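Local atomic coordinates of putative S-adenosyl-L-methionine-dependent Methyltransferase (Methanococcus maripaludis, PDB entry 3DLC), a protein that binds S-adenosylmethionine and probably transfers its methyl group to a substrate that is not firmly established. Residues F9-A14 with S75-E80; T23-I28 with D157-E162; T46-G51 with D109-L114; E181-F186 with E205-I210. All coordinates share one frame; numbering follows the deposited sequence. Where two conformers were deposited one is given.

The chain folds as a Rossmann-like methyltransferase around a mixed seven-stranded sheet. Interactions 1 and 3 both touch S-adenosylmethionine, with centres about 22 Å apart. Interaction 1 joins the starts of helices 11-22 and 76-88. Interaction 3 pairs strand 46-50 with strand 112-118 in the middle of the sheet. Interaction 2 sets the loop between helices 11-22 and 28-40 on helix 153-166; its span along the chain encloses interaction 3. Interaction 4 comes last and packs helix 180-193 on strand 206-211 of the same sheet, about 19 Å from interaction 3 between centres. The N-terminal region is thus tied to the cofactor and to helix 153-166.

Interaction 1 of 4, residues F9-A14 with S75-E80; sequences FDKKGA and SKHMNE. With SAM (S-adenosylmethionine), chain C.
Phe-9 and Ser-75 meet beside the ribose of S-adenosylmethionine, in the cofactor pocket of a Rossmann-like methyltransferase. Ser-75 is the N-cap of helix 76-88. Its OG gives a hydrogen bond of 2.7 Å to Phe-9 O, lying in the carbonyl plane. The same OG accepts from Met-78 N, so one hydroxyl caps its own helix and holds the N-terminal segment. OG stands opposite the backbone N (chi1 167°), which lets it face Phe-9. Asp-73, which binds the cofactor, also accepts a hydrogen bond from Ser-75 N.

The tight part lies between the two helix starts and the ribose. One face of the Phe-9 ring covers the sugar, with SAM C2' 3.7 Å from CD1 of Phe-9. Phe-123 makes an edge-to-face contact with this ring. Selenomethionine Met-78 is bent at chi2 (-66°). Its SE reaches Ala-14 CB at 3.8 Å, while its CE turns to SAM O3'. Ala-14 CB also sits against His-77 CB. Asp-10 caps the other helix: its OD1 accepts from Gly-13 N and also pairs with Lys-6.

The looser side is the outer one, round His-77 and Lys-11. Lys-11 is exposed, and its extended chain leads away from the contact. His-77 lays its ring against the first turn of helix 11-22. Lys-11 N stands over one face of that ring, off centre toward the rim, 3.5 Å from His-77 CG.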
# COMPACT_ATOMS: atom_id res chain seq x y z
N PHE A 9 15.33 0.64 1.09
CA PHE A 9 14.57 0.55 2.34
C PHE A 9 15.40 0.53 3.60
O PHE A 9 14.94 0.16 4.69
CB PHE A 9 13.54 -0.61 2.31
CG PHE A 9 12.87 -0.78 0.97
CD1 PHE A 9 12.24 0.28 0.36
CD2 PHE A 9 12.85 -2.01 0.35
CE1 PHE A 9 11.61 0.14 -0.88
CE2 PHE A 9 12.22 -2.17 -0.90
CZ PHE A 9 11.62 -1.10 -1.49
N ASP A 10 16.65 0.95 3.44
CA ASP A 10 17.58 1.08 4.58
C ASP A 10 17.36 2.40 5.30
O ASP A 10 16.39 3.10 5.05
CB ASP A 10 19.03 0.86 4.14
CG ASP A 10 19.57 1.92 3.18
OD1 ASP A 10 18.84 2.88 2.84
OD2 ASP A 10 20.77 1.79 2.82
N LYS A 11 18.23 2.74 6.24
CA LYS A 11 18.01 3.95 7.01
C LYS A 11 17.97 5.20 6.14
O LYS A 11 17.08 6.04 6.27
CB LYS A 11 19.06 4.09 8.09
CG LYS A 11 18.82 5.25 9.01
CD LYS A 11 19.76 5.33 10.20
CE LYS A 11 19.28 6.45 11.14
NZ LYS A 11 20.11 6.62 12.36
N LYS A 12 18.93 5.33 5.24
CA LYS A 12 18.94 6.47 4.35
C LYS A 12 17.74 6.51 3.42
O LYS A 12 17.16 7.57 3.15
CB LYS A 12 20.23 6.44 3.57
CG LYS A 12 21.46 6.79 4.38
CD LYS A 12 22.73 6.63 3.65
CE LYS A 12 23.86 7.18 4.50
NZ LYS A 12 25.10 7.14 3.77
N GLY A 13 17.36 5.35 2.90
CA GLY A 13 16.21 5.29 2.02
C GLY A 13 14.92 5.61 2.72
O GLY A 13 14.03 6.25 2.16
N ALA A 14 14.81 5.16 3.97
CA ALA A 14 13.62 5.44 4.78
C ALA A 14 13.48 6.95 4.99
O ALA A 14 12.39 7.52 4.93
CB ALA A 14 13.71 4.72 6.13
N SER A 75 10.77 -3.40 6.80
CA SER A 75 11.97 -2.62 7.07
C SER A 75 11.93 -2.01 8.46
O SER A 75 11.08 -1.15 8.76
CB SER A 75 12.15 -1.52 6.03
OG SER A 75 13.13 -0.61 6.50
N LYS A 76 12.83 -2.45 9.33
CA LYS A 76 12.97 -1.89 10.67
C LYS A 76 13.16 -0.38 10.59
O LYS A 76 12.70 0.35 11.43
CB LYS A 76 14.21 -2.50 11.36
CG LYS A 76 14.50 -1.93 12.73
CD LYS A 76 13.41 -2.20 13.67
CE LYS A 76 13.75 -1.79 15.09
NZ LYS A 76 12.66 -2.17 16.03
N HIS A 77 13.90 0.09 9.59
CA HIS A 77 14.19 1.52 9.45
C HIS A 77 12.93 2.32 9.12
O HIS A 77 12.72 3.40 9.67
CB HIS A 77 15.24 1.75 8.39
CG HIS A 77 16.43 0.94 8.65
ND1 HIS A 77 17.24 1.20 9.72
CD2 HIS A 77 16.87 -0.21 8.10
CE1 HIS A 77 18.19 0.28 9.78
NE2 HIS A 77 17.97 -0.59 8.81
N MSE A 78 12.09 1.76 8.26
CA MSE A 78 10.81 2.39 7.97
C MSE A 78 9.97 2.42 9.24
O MSE A 78 9.32 3.41 9.54
CB MSE A 78 10.03 1.61 6.91
CG MSE A 78 10.56 1.72 5.51
SE MSE A 78 10.35 3.58 4.90
CE MSE A 78 10.88 3.18 3.16
N ASN A 79 9.96 1.31 9.97
CA ASN A 79 9.10 1.21 11.15
C ASN A 79 9.50 2.17 12.26
O ASN A 79 8.66 2.70 12.98
CB ASN A 79 8.97 -0.23 11.61
CG ASN A 79 8.16 -1.06 10.64
OD1 ASN A 79 7.28 -0.52 9.97
ND2 ASN A 79 8.44 -2.33 10.57
N GLU A 80 10.80 2.42 12.38
CA GLU A 80 11.28 3.39 13.38
C GLU A 80 10.75 4.78 13.05
O GLU A 80 10.30 5.52 13.94
CB GLU A 80 12.81 3.40 13.45
CG GLU A 80 13.41 2.13 14.06
CD GLU A 80 14.92 1.97 13.85
OE1 GLU A 80 15.54 2.79 13.15
OE2 GLU A 80 15.49 0.99 14.37
N SAM C . 3.17 3.00 1.53
CA SAM C . 4.13 4.11 1.75
C SAM C . 3.71 5.32 0.97
O SAM C . 2.92 5.18 0.04
OXT SAM C . 4.21 6.41 1.25
CB SAM C . 5.54 3.67 1.41
CG SAM C . 5.78 3.29 -0.02
SD SAM C . 7.50 2.79 -0.22
CE SAM C . 7.63 3.29 -1.91
C5' SAM C . 7.42 0.92 -0.31
C4' SAM C . 7.42 0.12 1.02
O4' SAM C . 7.11 -1.31 0.96
C3' SAM C . 8.72 0.28 1.85
O3' SAM C . 8.39 0.87 3.08
C2' SAM C . 9.22 -1.16 2.01
O2' SAM C . 10.00 -1.44 3.14
C1' SAM C . 7.91 -1.96 1.93
N9 SAM C . 8.08 -3.36 1.49
C8 SAM C . 8.70 -3.77 0.33
N7 SAM C . 8.60 -5.12 0.20
C5 SAM C . 7.93 -5.57 1.31
C6 SAM C . 7.56 -6.84 1.74
N6 SAM C . 7.89 -7.99 1.12
N1 SAM C . 6.84 -6.92 2.88
C2 SAM C . 6.51 -5.79 3.60
N3 SAM C . 6.90 -4.54 3.25
C4 SAM C . 7.58 -4.47 2.10

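Interaction 2 of 4, residues T23-I28 with D157-E162; sequences TLFAPI and DSISAE
Ile-159 is the main bump of this contact. It projects from helix 153-166 into a hollow formed by Leu-24, Phe-25 and Ile-28. Leu-24 and Phe-25 lie in the link between helices 11-22 and 28-40, which begins with a type I turn from Thr-23 to Ala-26, and Ile-28 opens the second helix. The two branches of Ile-159 divide the hollow. CG2 goes to the Phe-25 ring, 3.6 Å from CE1, and the two side chains cross at about a right angle. CD1 goes the other way, to Ile-28 CG2, tighter than usual at 3.3 Å. CD1 also lies 3.5 Å from Leu-24 O.

Leu-24 is the answering bump. It slides past Ile-159 in the opposite direction, and both its methyls rest against CB and CG of Glu-162, with CD1 3.8 Å from CB. In one of two conformers the Glu-162 carboxylate leads away from the leucine to a salt bridge with Arg-165.

Phe-150 borders the hollow too, meeting Phe-25 edge-to-face and touching Ile-28 and Ile-159. Arg-118, a cofactor-binding residue, touches Phe-25 and Ile-28. Apart from the Leu-24 carbonyl, the touching atoms are carbon; the contact therefore depends on fit and on exclusion of water.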
# COMPACT_ATOMS: atom_id res chain seq x y z
N THR A 23 6.31 16.02 2.09
CA THR A 23 6.40 17.19 1.22
C THR A 23 5.65 16.97 -0.09
O THR A 23 4.43 17.13 -0.16
CB THR A 23 7.89 17.65 1.04
OG1 THR A 23 8.68 16.63 0.43
CG2 THR A 23 8.51 18.09 2.35
N LEU A 24 6.37 16.59 -1.12
CA LEU A 24 5.80 16.48 -2.45
C LEU A 24 4.59 15.54 -2.52
O LEU A 24 3.60 15.85 -3.17
CB LEU A 24 6.89 15.98 -3.38
CG LEU A 24 6.49 15.91 -4.83
CD1 LEU A 24 6.06 17.28 -5.35
CD2 LEU A 24 7.65 15.33 -5.62
N PHE A 25 4.65 14.40 -1.84
CA PHE A 25 3.55 13.45 -1.89
C PHE A 25 2.46 13.71 -0.86
O PHE A 25 1.40 13.09 -0.91
CB PHE A 25 4.03 12.00 -1.67
CG PHE A 25 4.77 11.35 -2.79
CD1 PHE A 25 5.20 12.04 -3.90
CD2 PHE A 25 5.08 10.02 -2.68
CE1 PHE A 25 5.95 11.38 -4.87
CE2 PHE A 25 5.82 9.38 -3.66
CZ PHE A 25 6.22 10.03 -4.75
N ALA A 26 2.70 14.61 0.08
CA ALA A 26 1.75 14.76 1.20
C ALA A 26 0.27 14.84 0.79
O ALA A 26 -0.57 14.22 1.43
CB ALA A 26 2.11 15.95 2.09
N PRO A 27 -0.08 15.62 -0.24
CA PRO A 27 -1.51 15.73 -0.55
C PRO A 27 -2.18 14.47 -1.06
O PRO A 27 -3.41 14.35 -1.00
CB PRO A 27 -1.56 16.80 -1.64
CG PRO A 27 -0.27 17.09 -2.01
CD PRO A 27 0.73 16.53 -1.06
N ILE A 28 -1.39 13.51 -1.53
CA ILE A 28 -2.02 12.32 -2.12
C ILE A 28 -2.66 11.44 -1.07
O ILE A 28 -3.64 10.74 -1.37
CB ILE A 28 -1.06 11.49 -2.98
CG1 ILE A 28 -0.10 10.64 -2.16
CG2 ILE A 28 -0.33 12.40 -3.99
CD1 ILE A 28 0.97 9.95 -2.97
N ASP A 157 -0.21 14.76 -12.09
CA ASP A 157 0.51 15.56 -13.09
C ASP A 157 1.50 16.52 -12.43
O ASP A 157 2.64 16.70 -12.91
CB ASP A 157 -0.49 16.30 -13.98
CG ASP A 157 -1.23 15.37 -14.93
OD1 ASP A 157 -0.86 14.17 -15.06
OD2 ASP A 157 -2.17 15.89 -15.59
N SER A 158 1.10 17.17 -11.34
CA SER A 158 1.99 18.13 -10.70
C SER A 158 3.15 17.43 -10.04
O SER A 158 4.31 17.87 -10.11
CB SER A 158 1.28 19.05 -9.73
OG SER A 158 0.72 18.36 -8.66
N ILE A 159 2.85 16.33 -9.36
CA ILE A 159 3.91 15.58 -8.69
C ILE A 159 4.86 14.96 -9.69
O ILE A 159 6.08 14.98 -9.49
CB ILE A 159 3.31 14.50 -7.74
CG1 ILE A 159 2.62 15.20 -6.59
CG2 ILE A 159 4.40 13.53 -7.26
CD1 ILE A 159 1.77 14.29 -5.72
N SER A 160 4.32 14.46 -10.79
CA SER A 160 5.18 13.80 -11.76
C SER A 160 6.21 14.78 -12.31
O SER A 160 7.38 14.43 -12.47
CB SER A 160 4.36 13.14 -12.90
OG SER A 160 3.44 12.17 -12.42
N ALA A 161 5.80 16.01 -12.59
CA ALA A 161 6.72 16.97 -13.11
C ALA A 161 7.89 17.19 -12.16
O ALA A 161 9.06 17.24 -12.57
CB ALA A 161 6.03 18.28 -13.41
N GLU A 162 7.59 17.28 -10.87
CA GLU A 162 8.64 17.49 -9.88
C GLU A 162 9.50 16.23 -9.71
O GLU A 162 10.74 16.33 -9.57
CB GLU A 162 8.07 17.94 -8.54
CG GLU A 162 9.14 18.30 -7.55
CD GLU A 162 9.98 19.48 -7.95
OE1 GLU A 162 9.65 20.18 -8.93
OE2 GLU A 162 11.00 19.71 -7.25

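Interaction 3 of 4, residues T46-G51 with D109-L114; sequences TCIDIG and DNYADL. Unlike the reference sequence in segment 46-51: Thr-46 (reference Asn). With SAM (S-adenosylmethionine), chain C.
Thr-46 packs its side chain against Tyr-111 and the turn that follows it. This threonine stands where the reference sequence has asparagine. Its CB lies 3.7 Å from CE2 of Tyr-111. There the side chain forks. CG2 slants across the end of the tyrosine and meets CZ and OH, both at 3.6 Å. OG1 sits between the backbone N and the carbonyl carbon (chi1 57°). From there it donates to Tyr-111 O at 2.7 Å, tilted 19° from the carbonyl plane. It also accepts from Asp-113 N.

The backbone of Thr-46 is gripped too. Its N gives a nearly straight bond to Asp-113 OD2, on the anti lone pair, while OD1 of that aspartate pairs with Lys-139. Its O receives Leu-114 N. Next comes the parallel pairing of strands 46-50 and 112-118, at the centre of the Rossmann-like sheet. Cys-47 is the bridge partner of Leu-114, and Ile-48 N bonds to Leu-114 O at 3.0 Å. On one face, Cys-47 SG meets Leu-114 CD2 at 3.9 Å. On the other, Ile-48 places CG1 on Ala-112 CB and CD1 at the edge of the Tyr-111 ring. Past the end of strand 46-50, Gly-51 O accepts a hydrogen bond of 2.8 Å from the amino N of S-adenosylmethionine.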
# COMPACT_ATOMS: atom_id res chain seq x y z
N THR A 46 -11.20 -3.45 10.98
CA THR A 46 -9.76 -3.60 10.89
C THR A 46 -9.25 -3.31 9.50
O THR A 46 -9.83 -3.74 8.49
CB THR A 46 -9.40 -5.03 11.30
OG1 THR A 46 -10.13 -5.89 10.41
CG2 THR A 46 -9.73 -5.31 12.77
N CYS A 47 -8.18 -2.56 9.44
CA CYS A 47 -7.50 -2.21 8.18
C CYS A 47 -6.02 -2.51 8.29
O CYS A 47 -5.38 -2.11 9.28
CB CYS A 47 -7.70 -0.73 7.87
SG CYS A 47 -6.83 -0.14 6.41
N ILE A 48 -5.49 -3.23 7.31
CA ILE A 48 -4.06 -3.53 7.25
C ILE A 48 -3.48 -2.73 6.09
O ILE A 48 -4.00 -2.81 4.98
CB ILE A 48 -3.76 -5.02 7.03
CG1 ILE A 48 -4.55 -5.92 7.99
CG2 ILE A 48 -2.28 -5.28 7.09
CD1 ILE A 48 -4.40 -5.66 9.45
N ASP A 49 -2.43 -1.94 6.36
CA ASP A 49 -1.69 -1.17 5.37
C ASP A 49 -0.36 -1.91 5.15
O ASP A 49 0.52 -1.91 6.00
CB ASP A 49 -1.49 0.25 5.90
CG ASP A 49 -0.72 1.16 4.97
OD1 ASP A 49 -0.50 0.77 3.81
OD2 ASP A 49 -0.35 2.26 5.44
N ILE A 50 -0.25 -2.56 4.00
CA ILE A 50 0.91 -3.39 3.68
C ILE A 50 1.97 -2.56 2.98
O ILE A 50 1.71 -1.89 1.99
CB ILE A 50 0.51 -4.60 2.83
CG1 ILE A 50 -0.53 -5.47 3.61
CG2 ILE A 50 1.76 -5.43 2.45
CD1 ILE A 50 -1.02 -6.67 2.82
N GLY A 51 3.19 -2.62 3.50
CA GLY A 51 4.28 -1.81 3.01
C GLY A 51 4.03 -0.36 3.37
O GLY A 51 4.16 0.55 2.54
N ASP A 109 -5.97 -15.63 10.36
CA ASP A 109 -6.85 -15.83 9.24
C ASP A 109 -8.12 -14.97 9.37
O ASP A 109 -8.66 -14.81 10.47
CB ASP A 109 -7.36 -17.27 9.17
CG ASP A 109 -6.26 -18.32 8.97
OD1 ASP A 109 -5.09 -18.01 8.74
OD2 ASP A 109 -6.62 -19.51 9.07
N ASN A 110 -8.58 -14.44 8.24
CA ASN A 110 -9.91 -13.80 8.16
C ASN A 110 -10.09 -12.62 9.09
O ASN A 110 -11.18 -12.37 9.55
CB ASN A 110 -10.98 -14.86 8.45
CG ASN A 110 -10.91 -16.00 7.50
OD1 ASN A 110 -10.70 -15.81 6.31
ND2 ASN A 110 -11.13 -17.22 8.00
N TYR A 111 -9.02 -11.89 9.31
CA TYR A 111 -8.99 -10.80 10.24
C TYR A 111 -9.38 -9.42 9.70
O TYR A 111 -10.00 -8.63 10.43
CB TYR A 111 -7.57 -10.68 10.82
CG TYR A 111 -7.37 -9.57 11.81
CD1 TYR A 111 -7.75 -9.74 13.12
CD2 TYR A 111 -6.81 -8.35 11.43
CE1 TYR A 111 -7.60 -8.72 14.05
CE2 TYR A 111 -6.65 -7.33 12.35
CZ TYR A 111 -7.04 -7.53 13.65
OH TYR A 111 -6.88 -6.50 14.54
N ALA A 112 -9.00 -9.11 8.46
CA ALA A 112 -9.05 -7.75 7.96
C ALA A 112 -10.32 -7.44 7.18
O ALA A 112 -10.64 -8.10 6.21
CB ALA A 112 -7.82 -7.53 7.01
N ASP A 113 -10.98 -6.37 7.58
CA ASP A 113 -12.08 -5.85 6.77
C ASP A 113 -11.62 -5.18 5.48
O ASP A 113 -12.32 -5.18 4.48
CB ASP A 113 -12.90 -4.86 7.62
CG ASP A 113 -13.56 -5.53 8.81
OD1 ASP A 113 -14.43 -6.40 8.59
OD2 ASP A 113 -13.21 -5.20 9.94
N LEU A 114 -10.45 -4.58 5.56
CA LEU A 114 -9.87 -3.82 4.46
C LEU A 114 -8.37 -3.98 4.46
O LEU A 114 -7.75 -3.94 5.51
CB LEU A 114 -10.20 -2.33 4.61
CG LEU A 114 -9.63 -1.37 3.57
CD1 LEU A 114 -10.19 -1.63 2.17
CD2 LEU A 114 -9.90 0.10 4.03
N SAM C . 3.17 3.00 1.53
CA SAM C . 4.13 4.11 1.75
C SAM C . 3.71 5.32 0.97
O SAM C . 2.92 5.18 0.04
OXT SAM C . 4.21 6.41 1.25
CB SAM C . 5.54 3.67 1.41
CG SAM C . 5.78 3.29 -0.02
SD SAM C . 7.50 2.79 -0.22
CE SAM C . 7.63 3.29 -1.91
C5' SAM C . 7.42 0.92 -0.31
C4' SAM C . 7.42 0.12 1.02
O4' SAM C . 7.11 -1.31 0.96
C3' SAM C . 8.72 0.28 1.85
O3' SAM C . 8.39 0.87 3.08
C2' SAM C . 9.22 -1.16 2.01
O2' SAM C . 10.00 -1.44 3.14
C1' SAM C . 7.91 -1.96 1.93
N9 SAM C . 8.08 -3.36 1.49
C8 SAM C . 8.70 -3.77 0.33
N7 SAM C . 8.60 -5.12 0.20
C5 SAM C . 7.93 -5.57 1.31
C6 SAM C . 7.56 -6.84 1.74
N6 SAM C . 7.89 -7.99 1.12
N1 SAM C . 6.84 -6.92 2.88
C2 SAM C . 6.51 -5.79 3.60
N3 SAM C . 6.90 -4.54 3.25
C4 SAM C . 7.58 -4.47 2.10

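Interaction 4 of 4, residues E181-F186 with E205-I210; sequences ENVERF and EGFWII. With ACT (acetate ion), chain B.
Phe-207 points from strand 206-211 into the side of helix 180-193. Asn-182 CB lies over one face of its ring in a CH-pi contact, 4.0 Å from the centroid and 23° off the normal. Val-183 comes to the ring edge, with CG2 in the ring plane and 3.7 Å from CE1 of Phe-207. Asn-182 O is close to CZ as well. One turn on, Phe-186 crosses Phe-207 at about a right angle, its CD2 4.0 Å from CZ of Phe-207. The next inward-facing strand residue, Ile-209, sets its CD1 against Phe-186 CG at 3.7 Å. That methyl also touches Phe-186 CB.

The backbones explain this match. Helix and strand axes run nearly parallel, 13° apart, with a closest approach of 9.5 Å. Phe-207 and Ile-209 lie two apart on the strand and face the helix. Trp-208, between them, lies on the other face of the sheet and stacks on Tyr-145. Its NE1 donates to Glu-205 O at 3.1 Å.

Further out, Val-127 of helix 127-137 touches Phe-186, and Phe-131 touches Ile-209. Asn-182 turns its amide to Asn-177 O. On the exposed side, Arg-185 holds an acetate, probably from the crystallisation liquor, through two nearly straight bonds from NE and NH2. With apolar packing, a CH-pi contact and no polar bond between the two segments, the helix is held on the sheet by shape and burial, and the charge of Arg-185 is met outside the contact.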
# COMPACT_ATOMS: atom_id res chain seq x y z
N GLU A 181 0.66 -3.39 -18.23
CA GLU A 181 1.59 -4.51 -17.99
C GLU A 181 1.27 -5.16 -16.66
O GLU A 181 1.26 -6.38 -16.52
CB GLU A 181 3.02 -4.04 -18.00
N ASN A 182 1.02 -4.34 -15.65
CA ASN A 182 0.68 -4.80 -14.32
C ASN A 182 -0.74 -5.26 -14.22
O ASN A 182 -1.01 -6.15 -13.39
CB ASN A 182 1.08 -3.79 -13.25
CG ASN A 182 2.53 -3.88 -12.95
OD1 ASN A 182 3.10 -4.99 -12.95
ND2 ASN A 182 3.15 -2.76 -12.71
N VAL A 183 -1.63 -4.69 -15.03
CA VAL A 183 -2.98 -5.21 -15.01
C VAL A 183 -2.92 -6.68 -15.45
O VAL A 183 -3.50 -7.56 -14.77
CB VAL A 183 -3.92 -4.39 -15.88
CG1 VAL A 183 -5.29 -5.02 -15.90
CG2 VAL A 183 -4.00 -2.94 -15.36
N GLU A 184 -2.20 -6.95 -16.53
CA GLU A 184 -2.06 -8.31 -17.02
C GLU A 184 -1.31 -9.21 -16.06
O GLU A 184 -1.70 -10.34 -15.75
CB GLU A 184 -1.32 -8.31 -18.35
CG GLU A 184 -1.11 -9.73 -18.83
CD GLU A 184 -1.39 -9.88 -20.29
OE1 GLU A 184 -2.49 -9.47 -20.70
OE2 GLU A 184 -0.55 -10.46 -21.01
N ARG A 185 -0.20 -8.71 -15.55
CA ARG A 185 0.61 -9.50 -14.64
C ARG A 185 -0.21 -9.98 -13.45
O ARG A 185 -0.20 -11.16 -13.09
CB ARG A 185 1.81 -8.72 -14.12
CG ARG A 185 2.72 -9.50 -13.18
CD ARG A 185 3.86 -8.70 -12.58
NE ARG A 185 4.68 -9.63 -11.81
CZ ARG A 185 5.45 -9.34 -10.79
NH1 ARG A 185 5.56 -8.12 -10.35
NH2 ARG A 185 6.11 -10.31 -10.20
N PHE A 186 -0.89 -9.04 -12.83
CA PHE A 186 -1.64 -9.34 -11.60
C PHE A 186 -2.93 -10.10 -11.83
O PHE A 186 -3.32 -10.89 -11.00
CB PHE A 186 -1.70 -8.12 -10.69
CG PHE A 186 -0.39 -7.84 -10.08
CD1 PHE A 186 0.07 -8.64 -9.05
CD2 PHE A 186 0.43 -6.87 -10.56
CE1 PHE A 186 1.33 -8.44 -8.52
CE2 PHE A 186 1.67 -6.66 -10.04
CZ PHE A 186 2.13 -7.44 -9.02
N GLU A 205 -6.52 7.79 -10.88
CA GLU A 205 -6.21 7.68 -9.47
C GLU A 205 -5.09 6.70 -9.20
O GLU A 205 -4.58 6.60 -8.09
CB GLU A 205 -7.43 7.25 -8.68
CG GLU A 205 -7.88 5.83 -8.98
CD GLU A 205 -8.97 5.68 -10.03
OE1 GLU A 205 -8.94 6.29 -11.16
OE2 GLU A 205 -9.89 4.90 -9.72
N GLY A 206 -4.72 6.00 -10.25
CA GLY A 206 -3.61 5.03 -10.21
C GLY A 206 -3.98 3.64 -10.69
O GLY A 206 -4.95 3.46 -11.44
N PHE A 207 -3.17 2.68 -10.25
CA PHE A 207 -3.31 1.24 -10.55
C PHE A 207 -3.66 0.57 -9.23
O PHE A 207 -2.90 0.69 -8.27
CB PHE A 207 -1.99 0.68 -11.07
CG PHE A 207 -1.93 -0.83 -11.04
CD1 PHE A 207 -2.56 -1.60 -12.00
CD2 PHE A 207 -1.29 -1.50 -10.03
CE1 PHE A 207 -2.53 -2.98 -11.93
CE2 PHE A 207 -1.25 -2.89 -9.98
CZ PHE A 207 -1.86 -3.61 -10.92
N TRP A 208 -4.78 -0.17 -9.16
CA TRP A 208 -5.22 -0.75 -7.89
C TRP A 208 -5.88 -2.10 -8.11
O TRP A 208 -6.73 -2.27 -8.99
CB TRP A 208 -6.17 0.18 -7.15
CG TRP A 208 -5.57 1.55 -6.92
CD1 TRP A 208 -5.73 2.65 -7.70
CD2 TRP A 208 -4.67 1.92 -5.89
NE1 TRP A 208 -4.99 3.69 -7.20
CE2 TRP A 208 -4.33 3.27 -6.09
CE3 TRP A 208 -4.12 1.25 -4.80
CZ2 TRP A 208 -3.48 3.97 -5.22
CZ3 TRP A 208 -3.27 1.95 -3.92
CH2 TRP A 208 -2.97 3.28 -4.15
N ILE A 209 -5.49 -3.05 -7.26
CA ILE A 209 -6.01 -4.41 -7.22
C ILE A 209 -7.03 -4.49 -6.10
O ILE A 209 -6.70 -4.26 -4.94
CB ILE A 209 -4.85 -5.39 -6.99
CG1 ILE A 209 -3.81 -5.32 -8.12
CG2 ILE A 209 -5.39 -6.81 -6.79
CD1 ILE A 209 -2.44 -5.91 -7.74
N ILE A 210 -8.25 -4.84 -6.48
CA ILE A 210 -9.41 -4.82 -5.58
C ILE A 210 -10.07 -6.19 -5.53
O ILE A 210 -10.94 -6.55 -6.34
CB ILE A 210 -10.43 -3.76 -6.05
CG1 ILE A 210 -9.76 -2.39 -6.15
CG2 ILE A 210 -11.65 -3.71 -5.12
CD1 ILE A 210 -10.59 -1.29 -6.78
C ACT B . 4.77 -13.43 -11.55
O ACT B . 5.93 -13.24 -11.11
OXT ACT B . 4.29 -12.56 -12.34
CH3 ACT B . 4.01 -14.66 -11.16